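ScaE cell-surface anchored scaffoldin protein (Ruminococcus flavefaciens, PDB 2ZF9) probably binds dockerin modules through this type III cohesin module, so tethering cellulosome components to the bacterial cell surface. Local coordinates at residues Thr52-Val57 with Asp123-Ser128. Sequence-based numbering, arbitrary orientation.
Sequences TMELSV and DGVLWS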
loop_
_atom_site.group_PDB
_atom_site.type_symbol
_atom_site.label_atom_id
_atom_site.label_comp_id
_atom_site.label_asym_id
_atom_site.label_seq_id
_atom_site.Cartn_x
_atom_site.Cartn_y
_atom_site.Cartn_z
ATOM N N THR A 52 -10.424 3.636 9.083
ATOM C CA THR A 52 -10.187 3.814 7.649
ATOM C C THR A 52 -8.712 4.080 7.367
ATOM O O THR A 52 -8.129 5.030 7.887
ATOM C CB THR A 52 -11.032 4.969 7.090
ATOM O OG1 THR A 52 -12.407 4.609 7.228
ATOM C CG2 THR A 52 -10.720 5.193 5.574
HETATM N N MSE A 53 -8.111 3.211 6.556
HETATM C CA MSE A 53 -6.703 3.327 6.176
HETATM C C MSE A 53 -6.597 3.593 4.679
HETATM O O MSE A 53 -7.467 3.165 3.913
HETATM C CB MSE A 53 -5.983 2.017 6.524
HETATM C CG MSE A 53 -6.056 1.631 8.039
HETATM SE SE MSE A 53 -5.026 2.946 9.111
HETATM C CE MSE A 53 -3.204 2.246 8.693
ATOM N N GLU A 54 -5.545 4.307 4.272
ATOM C CA GLU A 54 -5.308 4.658 2.860
ATOM C C GLU A 54 -3.908 4.303 2.395
ATOM O O GLU A 54 -2.922 4.595 3.079
ATOM C CB GLU A 54 -5.523 6.166 2.631
ATOM C CG GLU A 54 -6.979 6.597 2.867
ATOM C CD GLU A 54 -7.162 8.098 2.933
ATOM O OE1 GLU A 54 -6.226 8.849 3.329
ATOM O OE2 GLU A 54 -8.271 8.522 2.559
ATOM N N LEU A 55 -3.831 3.679 1.222
ATOM C CA LEU A 55 -2.585 3.571 0.493
ATOM C C LEU A 55 -2.567 4.682 -0.542
ATOM O O LEU A 55 -3.441 4.749 -1.415
ATOM C CB LEU A 55 -2.438 2.194 -0.176
ATOM C CG LEU A 55 -1.261 1.939 -1.146
ATOM C CD1 LEU A 55 0.067 2.005 -0.437
ATOM C CD2 LEU A 55 -1.409 0.530 -1.769
ATOM N N SER A 56 -1.576 5.570 -0.426
ATOM C CA SER A 56 -1.453 6.726 -1.335
ATOM C C SER A 56 -0.224 6.665 -2.229
ATOM O O SER A 56 0.758 5.994 -1.891
ATOM C CB SER A 56 -1.404 8.031 -0.504
ATOM O OG SER A 56 -2.655 8.201 0.167
ATOM N N VAL A 57 -0.296 7.390 -3.352
ATOM C CA VAL A 57 0.788 7.509 -4.342
ATOM C C VAL A 57 1.174 8.983 -4.465
ATOM O O VAL A 57 0.309 9.851 -4.505
ATOM C CB VAL A 57 0.319 7.054 -5.753
ATOM C CG1 VAL A 57 1.424 7.282 -6.785
ATOM C CG2 VAL A 57 -0.090 5.585 -5.770
ATOM N N ASP A 123 -1.602 10.869 -8.624
ATOM C CA ASP A 123 -1.210 10.893 -7.243
ATOM C C ASP A 123 -2.474 10.967 -6.386
ATOM O O ASP A 123 -3.559 11.267 -6.898
ATOM C CB ASP A 123 -0.350 12.127 -6.997
ATOM C CG ASP A 123 1.065 11.956 -7.493
ATOM O OD1 ASP A 123 1.460 10.845 -7.945
ATOM O OD2 ASP A 123 1.801 12.964 -7.427
ATOM N N GLY A 124 -2.329 10.708 -5.094
ATOM C CA GLY A 124 -3.461 10.746 -4.180
ATOM C C GLY A 124 -3.770 9.360 -3.629
ATOM O O GLY A 124 -2.926 8.447 -3.686
ATOM N N VAL A 125 -4.976 9.181 -3.112
ATOM C CA VAL A 125 -5.358 7.888 -2.508
ATOM C C VAL A 125 -5.647 6.833 -3.601
ATOM O O VAL A 125 -6.558 7.001 -4.434
ATOM C CB VAL A 125 -6.623 8.020 -1.610
ATOM C CG1 VAL A 125 -7.090 6.640 -1.102
ATOM C CG2 VAL A 125 -6.334 8.902 -0.412
ATOM N N LEU A 126 -4.885 5.738 -3.582
ATOM C CA LEU A 126 -5.101 4.658 -4.518
ATOM C C LEU A 126 -6.172 3.693 -3.988
ATOM O O LEU A 126 -7.114 3.299 -4.732
ATOM C CB LEU A 126 -3.762 3.946 -4.805
ATOM C CG LEU A 126 -3.660 3.030 -6.021
ATOM C CD1 LEU A 126 -3.660 3.850 -7.284
ATOM C CD2 LEU A 126 -2.392 2.104 -5.949
ATOM N N TRP A 127 -6.038 3.292 -2.712
ATOM C CA TRP A 127 -7.000 2.363 -2.119
ATOM C C TRP A 127 -7.324 2.800 -0.718
ATOM O O TRP A 127 -6.449 3.300 0.008
ATOM C CB TRP A 127 -6.450 0.941 -2.070
ATOM C CG TRP A 127 -6.285 0.346 -3.378
ATOM C CD1 TRP A 127 -5.108 0.234 -4.103
ATOM C CD2 TRP A 127 -7.307 -0.279 -4.160
ATOM N NE1 TRP A 127 -5.367 -0.381 -5.300
ATOM C CE2 TRP A 127 -6.702 -0.715 -5.358
ATOM C CE3 TRP A 127 -8.686 -0.504 -3.966
ATOM C CZ2 TRP A 127 -7.423 -1.386 -6.370
ATOM C CZ3 TRP A 127 -9.399 -1.165 -4.969
ATOM C CH2 TRP A 127 -8.761 -1.607 -6.152
ATOM N N SER A 128 -8.595 2.648 -0.352
ATOM C CA SER A 128 -9.013 2.861 1.003
ATOM C C SER A 128 -9.573 1.527 1.555
ATOM O O SER A 128 -10.182 0.755 0.826
ATOM C CB SER A 128 -10.075 3.983 0.975
ATOM O OG SER A 128 -10.749 4.033 2.180
HETATM O O HOH W 1 -10.466 7.240 1.987
#
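Val57 and Gly124 form an antiparallel hydrogen-bonded pair: Val57 N donates to Gly124 O (2.9 Å) and Gly124 N to Val57 O (2.8 Å). Further along, Leu55 N donates to Trp127 O. Leu55 O accepts two bonds, from Leu126 N at 2.8 Å and, longer, from Trp127 N at 3.2 Å. Both lie in its carbonyl plane. At the backbone angles of Gly124 (phi 114°, psi -161°) a CB would be jammed against the Asp123 carbonyl, which by itself calls for glycine.

Glu54, Ser56, Val125 and Ser128 share one face. CG of Glu54 is anti to the carbonyl carbon (chi1 -65°), and the extended chain crosses Val125 at about a right angle, its CD 3.5 Å from Val125 CG2. A water donates to Glu54 OE2 (2.6 Å) and bonds weakly with Ser128 OG. With an alanine here, Val125 CG2 would probably lose this cover and the water its stronger partner. At the loop end, the Asp123 carboxylate accepts from Gly59 N and Ala60 N, just beyond Val57.

Leu55, Val57 and Trp127 lie on the other face. Leu55 CD2 approaches the Trp127 ring obliquely at CD1 (4.4 Å). Leu126 points toward strand 52-57, its CB meeting Val57 CG2 (4.1 Å). Leu69 of strand 66-73 touches both Leu55 and Leu126.

Leu126 and Trp127 both stand opposite Leu55, a classic beta bulge within an antiparallel strand pair of the cohesin beta-sandwich.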